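Local coordinates for protein Pex (PDB 2E1N) that modifies the cyanobacterial circadian clock as a period extender and probably binds DNA through a PadR-like winged-helix domain, at residues B[40-49]-B[97-105]. Sequence-based numbering, arbitrary orientation.
Sequences LAVLRHEDSY and PRRMYQLAQ. With SO4 (sulfate ion), chain D.
Ser48 and Tyr101 form an antiparallel hydrogen-bonded pair, Ser48 N donating to Tyr101 O at 3.1 Å and Tyr101 N to Ser48 O at 2.7 Å. Toward Leu103 the packing is close and mostly apolar: Leu103 CD2 meets Leu40 CD2 at 3.6 Å and rests on Leu43 CB. The Leu43 CD2 methyl makes van der Waals contact with Tyr101 O. At the other end of the strand, beyond the Ser48-Tyr101 pair, the Arg98 guanidinium lies flat over one face of the Tyr49 ring, planes 4° apart and centres 3.9 Å apart, a cation-pi stack. Bends at chi2 and chi3 fold the arginine over the ring, and its NH1 donates to O4 of a sulfate, probably from the crystallisation liquor, that Thr51, Arg94 and Arg96 also bind. Met100 SD approaches the same ring obliquely, a Met-aromatic contact. The looser, hydrated side is at Asp47 and Gln102; one water links Asp47 OD1 to Gln102 OE1, another joins OD1 to Leu43 O and Leu103 N. Asp47 OD2 is hydrogen-bonded to the Tyr87 hydroxyl. The contact ties helix 32-43 and strand 48-49 to wing strand 98-103, with strand 84-89 on its other edge, helix 68-80 against Tyr101 and helix 110-123 against Leu40 and Leu103.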
ATOM      1  N   LEU B  40      14.351  10.128   9.241  1.00 30.65           N
ATOM      2  CA  LEU B  40      15.727  10.473   8.934  1.00 29.43           C
ATOM      3  C   LEU B  40      15.898  11.379   7.721  1.00 30.99           C
ATOM      4  O   LEU B  40      16.733  12.292   7.747  1.00 31.97           O
ATOM      5  CB  LEU B  40      16.582   9.208   8.836  1.00 30.27           C
ATOM      6  CG  LEU B  40      16.839   8.494  10.188  1.00 27.47           C
ATOM      7  CD1 LEU B  40      17.680   7.231   9.939  1.00 29.77           C
ATOM      8  CD2 LEU B  40      17.493   9.406  11.299  1.00 33.20           C
ATOM      9  N   ALA B  41      15.069  11.170   6.695  1.00 31.26           N
ATOM     10  CA  ALA B  41      15.034  12.063   5.515  1.00 31.08           C
ATOM     11  C   ALA B  41      14.749  13.521   5.935  1.00 31.29           C
ATOM     12  O   ALA B  41      15.393  14.442   5.407  1.00 31.51           O
ATOM     13  CB  ALA B  41      14.014  11.563   4.491  1.00 32.18           C
ATOM     14  N   VAL B  42      13.831  13.721   6.878  1.00 31.09           N
ATOM     15  CA  VAL B  42      13.527  15.051   7.411  1.00 31.62           C
ATOM     16  C   VAL B  42      14.692  15.635   8.195  1.00 31.05           C
ATOM     17  O   VAL B  42      15.118  16.764   7.943  1.00 31.82           O
ATOM     18  CB  VAL B  42      12.236  15.045   8.267  1.00 31.27           C
ATOM     19  CG1 VAL B  42      11.977  16.433   8.889  1.00 33.49           C
ATOM     20  CG2 VAL B  42      11.047  14.591   7.418  1.00 31.50           C
ATOM     21  N   LEU B  43      15.220  14.848   9.139  1.00 31.76           N
ATOM     22  CA  LEU B  43      16.236  15.312  10.068  1.00 32.53           C
ATOM     23  C   LEU B  43      17.581  15.607   9.397  1.00 34.33           C
ATOM     24  O   LEU B  43      18.406  16.337   9.948  1.00 34.28           O
ATOM     25  CB  LEU B  43      16.372  14.291  11.206  1.00 32.25           C
ATOM     26  CG  LEU B  43      15.152  14.129  12.109  1.00 32.07           C
ATOM     27  CD1 LEU B  43      15.484  13.172  13.274  1.00 29.03           C
ATOM     28  CD2 LEU B  43      14.638  15.487  12.684  1.00 31.50           C
ATOM     29  N   ARG B  44      17.816  15.037   8.210  1.00 34.78           N
ATOM     30  CA  ARG B  44      19.005  15.378   7.440  1.00 35.96           C
ATOM     31  C   ARG B  44      18.991  16.837   6.960  1.00 38.52           C
ATOM     32  O   ARG B  44      20.063  17.363   6.641  1.00 39.39           O
ATOM     33  CB  ARG B  44      19.206  14.427   6.266  1.00 36.01           C
ATOM     34  CG  ARG B  44      19.643  13.044   6.743  1.00 35.58           C
ATOM     35  CD  ARG B  44      19.803  12.061   5.594  1.00 37.76           C
ATOM     36  NE  ARG B  44      20.647  12.604   4.548  1.00 41.64           N
ATOM     37  CZ  ARG B  44      21.965  12.633   4.580  1.00 44.95           C
ATOM     38  NH1 ARG B  44      22.645  12.166   5.611  1.00 45.21           N
ATOM     39  NH2 ARG B  44      22.604  13.146   3.554  1.00 47.18           N
ATOM     40  N   HIS B  45      17.813  17.462   6.882  1.00 38.94           N
ATOM     41  CA  HIS B  45      17.694  18.878   6.519  1.00 41.38           C
ATOM     42  C   HIS B  45      17.378  19.842   7.657  1.00 40.87           C
ATOM     43  O   HIS B  45      17.724  21.011   7.572  1.00 39.10           O
ATOM     44  CB  HIS B  45      16.601  19.043   5.483  1.00 42.61           C
ATOM     45  CG  HIS B  45      16.666  18.032   4.385  1.00 48.83           C
ATOM     46  ND1 HIS B  45      15.578  17.265   4.016  1.00 53.63           N
ATOM     47  CD2 HIS B  45      17.700  17.630   3.605  1.00 53.21           C
ATOM     48  CE1 HIS B  45      15.933  16.454   3.036  1.00 54.83           C
ATOM     49  NE2 HIS B  45      17.213  16.654   2.769  1.00 54.57           N
ATOM     50  N   GLU B  46      16.658  19.391   8.677  1.00 38.97           N
ATOM     51  CA  GLU B  46      16.192  20.283   9.732  1.00 39.90           C
ATOM     52  C   GLU B  46      15.867  19.477  10.985  1.00 38.29           C
ATOM     53  O   GLU B  46      15.404  18.343  10.876  1.00 38.76           O
ATOM     54  CB  GLU B  46      14.922  21.007   9.274  1.00 40.56           C
ATOM     55  CG  GLU B  46      13.744  20.092   8.945  1.00 45.42           C
ATOM     56  CD  GLU B  46      12.521  20.824   8.402  1.00 51.69           C
ATOM     57  OE1 GLU B  46      12.522  22.084   8.380  1.00 55.54           O
ATOM     58  OE2 GLU B  46      11.549  20.137   8.012  1.00 55.49           O
ATOM     59  N   ASP B  47      16.018  20.088  12.156  1.00 36.50           N
ATOM     60  CA  ASP B  47      15.547  19.481  13.389  1.00 35.41           C
ATOM     61  C   ASP B  47      14.013  19.511  13.339  1.00 34.34           C
ATOM     62  O   ASP B  47      13.422  20.417  12.744  1.00 34.60           O
ATOM     63  CB  ASP B  47      16.027  20.255  14.609  1.00 35.72           C
ATOM     64  CG  ASP B  47      17.531  20.226  14.783  1.00 38.16           C
ATOM     65  OD1 ASP B  47      18.246  19.658  13.927  1.00 36.02           O
ATOM     66  OD2 ASP B  47      17.984  20.822  15.794  1.00 39.47           O
ATOM     67  N   SER B  48      13.368  18.562  13.982  1.00 33.18           N
ATOM     68  CA  SER B  48      11.913  18.515  13.977  1.00 33.30           C
ATOM     69  C   SER B  48      11.368  17.950  15.288  1.00 33.30           C
ATOM     70  O   SER B  48      12.116  17.718  16.252  1.00 32.87           O
ATOM     71  CB  SER B  48      11.400  17.796  12.715  1.00 33.52           C
ATOM     72  OG  SER B  48       9.994  18.040  12.491  1.00 33.24           O
ATOM     73  N   TYR B  49      10.048  17.828  15.348  1.00 33.30           N
ATOM     74  CA  TYR B  49       9.351  17.346  16.519  1.00 33.64           C
ATOM     75  C   TYR B  49       8.141  16.512  16.062  1.00 33.51           C
ATOM     76  O   TYR B  49       7.755  16.565  14.898  1.00 33.15           O
ATOM     77  CB  TYR B  49       8.950  18.504  17.406  1.00 33.05           C
ATOM     78  CG  TYR B  49       8.110  19.612  16.777  1.00 32.42           C
ATOM     79  CD1 TYR B  49       6.757  19.743  17.083  1.00 36.19           C
ATOM     80  CD2 TYR B  49       8.672  20.567  15.934  1.00 35.16           C
ATOM     81  CE1 TYR B  49       5.992  20.764  16.558  1.00 35.78           C
ATOM     82  CE2 TYR B  49       7.887  21.608  15.376  1.00 34.48           C
ATOM     83  CZ  TYR B  49       6.571  21.698  15.698  1.00 36.64           C
ATOM     84  OH  TYR B  49       5.780  22.701  15.176  1.00 37.57           O
ATOM     85  N   PRO B  97       6.988  22.077  27.555  1.00 47.14           N
ATOM     86  CA  PRO B  97       8.121  22.161  26.633  1.00 45.53           C
ATOM     87  C   PRO B  97       7.943  21.184  25.496  1.00 43.91           C
ATOM     88  O   PRO B  97       7.120  20.259  25.578  1.00 44.51           O
ATOM     89  CB  PRO B  97       9.328  21.804  27.501  1.00 46.26           C
ATOM     90  CG  PRO B  97       8.780  20.944  28.585  1.00 47.80           C
ATOM     91  CD  PRO B  97       7.292  21.259  28.739  1.00 47.02           C
ATOM     92  N   ARG B  98       8.709  21.412  24.433  1.00 41.02           N
ATOM     93  CA  ARG B  98       8.584  20.665  23.176  1.00 38.89           C
ATOM     94  C   ARG B  98       9.835  19.811  23.025  1.00 36.70           C
ATOM     95  O   ARG B  98      10.934  20.298  23.145  1.00 35.55           O
ATOM     96  CB  ARG B  98       8.458  21.657  22.023  1.00 38.67           C
ATOM     97  CG  ARG B  98       8.332  21.052  20.647  1.00 39.76           C
ATOM     98  CD  ARG B  98       7.049  21.560  20.021  1.00 44.24           C
ATOM     99  NE  ARG B  98       7.324  22.667  19.157  1.00 46.50           N
ATOM    100  CZ  ARG B  98       6.441  23.526  18.692  1.00 45.37           C
ATOM    101  NH1 ARG B  98       5.145  23.465  18.995  1.00 48.77           N
ATOM    102  NH2 ARG B  98       6.891  24.465  17.894  1.00 48.10           N
ATOM    103  N   ARG B  99       9.661  18.525  22.761  1.00 35.86           N
ATOM    104  CA  ARG B  99      10.811  17.657  22.539  1.00 34.55           C
ATOM    105  C   ARG B  99      11.144  17.778  21.066  1.00 34.93           C
ATOM    106  O   ARG B  99      10.318  17.374  20.205  1.00 34.98           O
ATOM    107  CB  ARG B  99      10.474  16.216  22.897  1.00 34.94           C
ATOM    108  CG  ARG B  99      11.654  15.270  22.930  1.00 35.02           C
ATOM    109  CD  ARG B  99      12.588  15.668  24.011  1.00 34.52           C
ATOM    110  NE  ARG B  99      13.678  14.721  24.232  1.00 33.65           N
ATOM    111  CZ  ARG B  99      14.739  14.985  24.980  1.00 38.72           C
ATOM    112  NH1 ARG B  99      14.925  16.189  25.502  1.00 39.16           N
ATOM    113  NH2 ARG B  99      15.677  14.061  25.130  1.00 40.33           N
ATOM    114  N   MET B 100      12.321  18.326  20.792  1.00 33.22           N
ATOM    115  CA  MET B 100      12.907  18.375  19.463  1.00 33.48           C
ATOM    116  C   MET B 100      13.874  17.201  19.243  1.00 33.23           C
ATOM    117  O   MET B 100      14.489  16.701  20.188  1.00 33.53           O
ATOM    118  CB  MET B 100      13.704  19.665  19.282  1.00 34.30           C
ATOM    119  CG  MET B 100      12.907  20.944  19.448  1.00 34.75           C
ATOM    120  SD  MET B 100      11.635  21.196  18.196  1.00 35.71           S
ATOM    121  CE  MET B 100      12.618  21.318  16.697  1.00 33.32           C
ATOM    122  N   TYR B 101      14.074  16.852  17.974  1.00 32.15           N
ATOM    123  CA  TYR B 101      14.948  15.754  17.584  1.00 32.32           C
ATOM    124  C   TYR B 101      15.920  16.239  16.505  1.00 32.43           C
ATOM    125  O   TYR B 101      15.580  17.115  15.658  1.00 32.15           O
ATOM    126  CB  TYR B 101      14.143  14.551  17.084  1.00 32.46           C
ATOM    127  CG  TYR B 101      13.251  13.994  18.123  1.00 35.48           C
ATOM    128  CD1 TYR B 101      13.734  13.116  19.111  1.00 38.12           C
ATOM    129  CD2 TYR B 101      11.945  14.344  18.156  1.00 37.48           C
ATOM    130  CE1 TYR B 101      12.892  12.624  20.078  1.00 36.75           C
ATOM    131  CE2 TYR B 101      11.100  13.853  19.125  1.00 38.08           C
ATOM    132  CZ  TYR B 101      11.590  13.015  20.092  1.00 38.85           C
ATOM    133  OH  TYR B 101      10.710  12.517  21.042  1.00 40.40           O
ATOM    134  N   GLN B 102      17.146  15.731  16.584  1.00 32.49           N
ATOM    135  CA  GLN B 102      18.177  16.064  15.605  1.00 33.42           C
ATOM    136  C   GLN B 102      19.088  14.870  15.360  1.00 33.06           C
ATOM    137  O   GLN B 102      19.144  13.952  16.167  1.00 31.91           O
ATOM    138  CB  GLN B 102      18.979  17.300  16.066  1.00 33.91           C
ATOM    139  CG  GLN B 102      19.900  17.008  17.236  1.00 38.42           C
ATOM    140  CD  GLN B 102      20.512  18.269  17.904  1.00 39.42           C
ATOM    141  OE1 GLN B 102      20.891  19.226  17.238  1.00 47.02           O
ATOM    142  NE2 GLN B 102      20.645  18.218  19.191  1.00 39.77           N
ATOM    143  N   LEU B 103      19.799  14.873  14.237  1.00 33.34           N
ATOM    144  CA  LEU B 103      20.784  13.828  14.023  1.00 32.82           C
ATOM    145  C   LEU B 103      21.914  14.074  14.991  1.00 33.11           C
ATOM    146  O   LEU B 103      22.384  15.213  15.114  1.00 34.40           O
ATOM    147  CB  LEU B 103      21.320  13.837  12.592  1.00 33.69           C
ATOM    148  CG  LEU B 103      20.332  13.599  11.488  1.00 35.11           C
ATOM    149  CD1 LEU B 103      21.063  13.714  10.156  1.00 36.14           C
ATOM    150  CD2 LEU B 103      19.658  12.252  11.652  1.00 34.51           C
ATOM    151  N   ALA B 104      22.356  13.021  15.678  1.00 32.60           N
ATOM    152  CA  ALA B 104      23.546  13.095  16.528  1.00 32.44           C
ATOM    153  C   ALA B 104      24.851  13.115  15.678  1.00 33.52           C
ATOM    154  O   ALA B 104      24.849  12.644  14.541  1.00 33.33           O
ATOM    155  CB  ALA B 104      23.583  11.920  17.458  1.00 32.92           C
ATOM    156  N   GLN B 105      25.916  13.695  16.233  1.00 33.66           N
ATOM    157  CA  GLN B 105      27.248  13.663  15.573  1.00 35.27           C
ATOM    158  C   GLN B 105      27.779  12.260  15.728  1.00 36.88           C
ATOM    159  O   GLN B 105      27.865  11.763  16.866  1.00 38.70           O
ATOM    160  CB  GLN B 105      28.218  14.654  16.199  1.00 35.49           C
ATOM    161  CG  GLN B 105      27.877  16.146  15.933  1.00 38.76           C
ATOM    162  CD  GLN B 105      29.052  17.100  16.194  1.00 38.45           C
ATOM    163  OE1 GLN B 105      30.100  16.982  15.571  1.00 44.96           O
ATOM    164  NE2 GLN B 105      28.885  18.025  17.110  1.00 41.23           N
TER
HETATM  165  S   SO4 D 301       4.149  19.724  20.622  1.00 61.78           S
HETATM  166  O1  SO4 D 301       3.093  19.114  21.403  1.00 65.52           O
HETATM  167  O2  SO4 D 301       5.154  20.166  21.561  1.00 65.72           O
HETATM  168  O3  SO4 D 301       4.739  18.811  19.655  1.00 64.35           O
HETATM  169  O4  SO4 D 301       3.613  20.886  19.931  1.00 66.03           O
HETATM  170  O   HOH W   1      18.660  17.301  12.560  1.00 36.08           O
HETATM  171  O   HOH W   2      20.881  19.606  14.293  1.00 41.41           O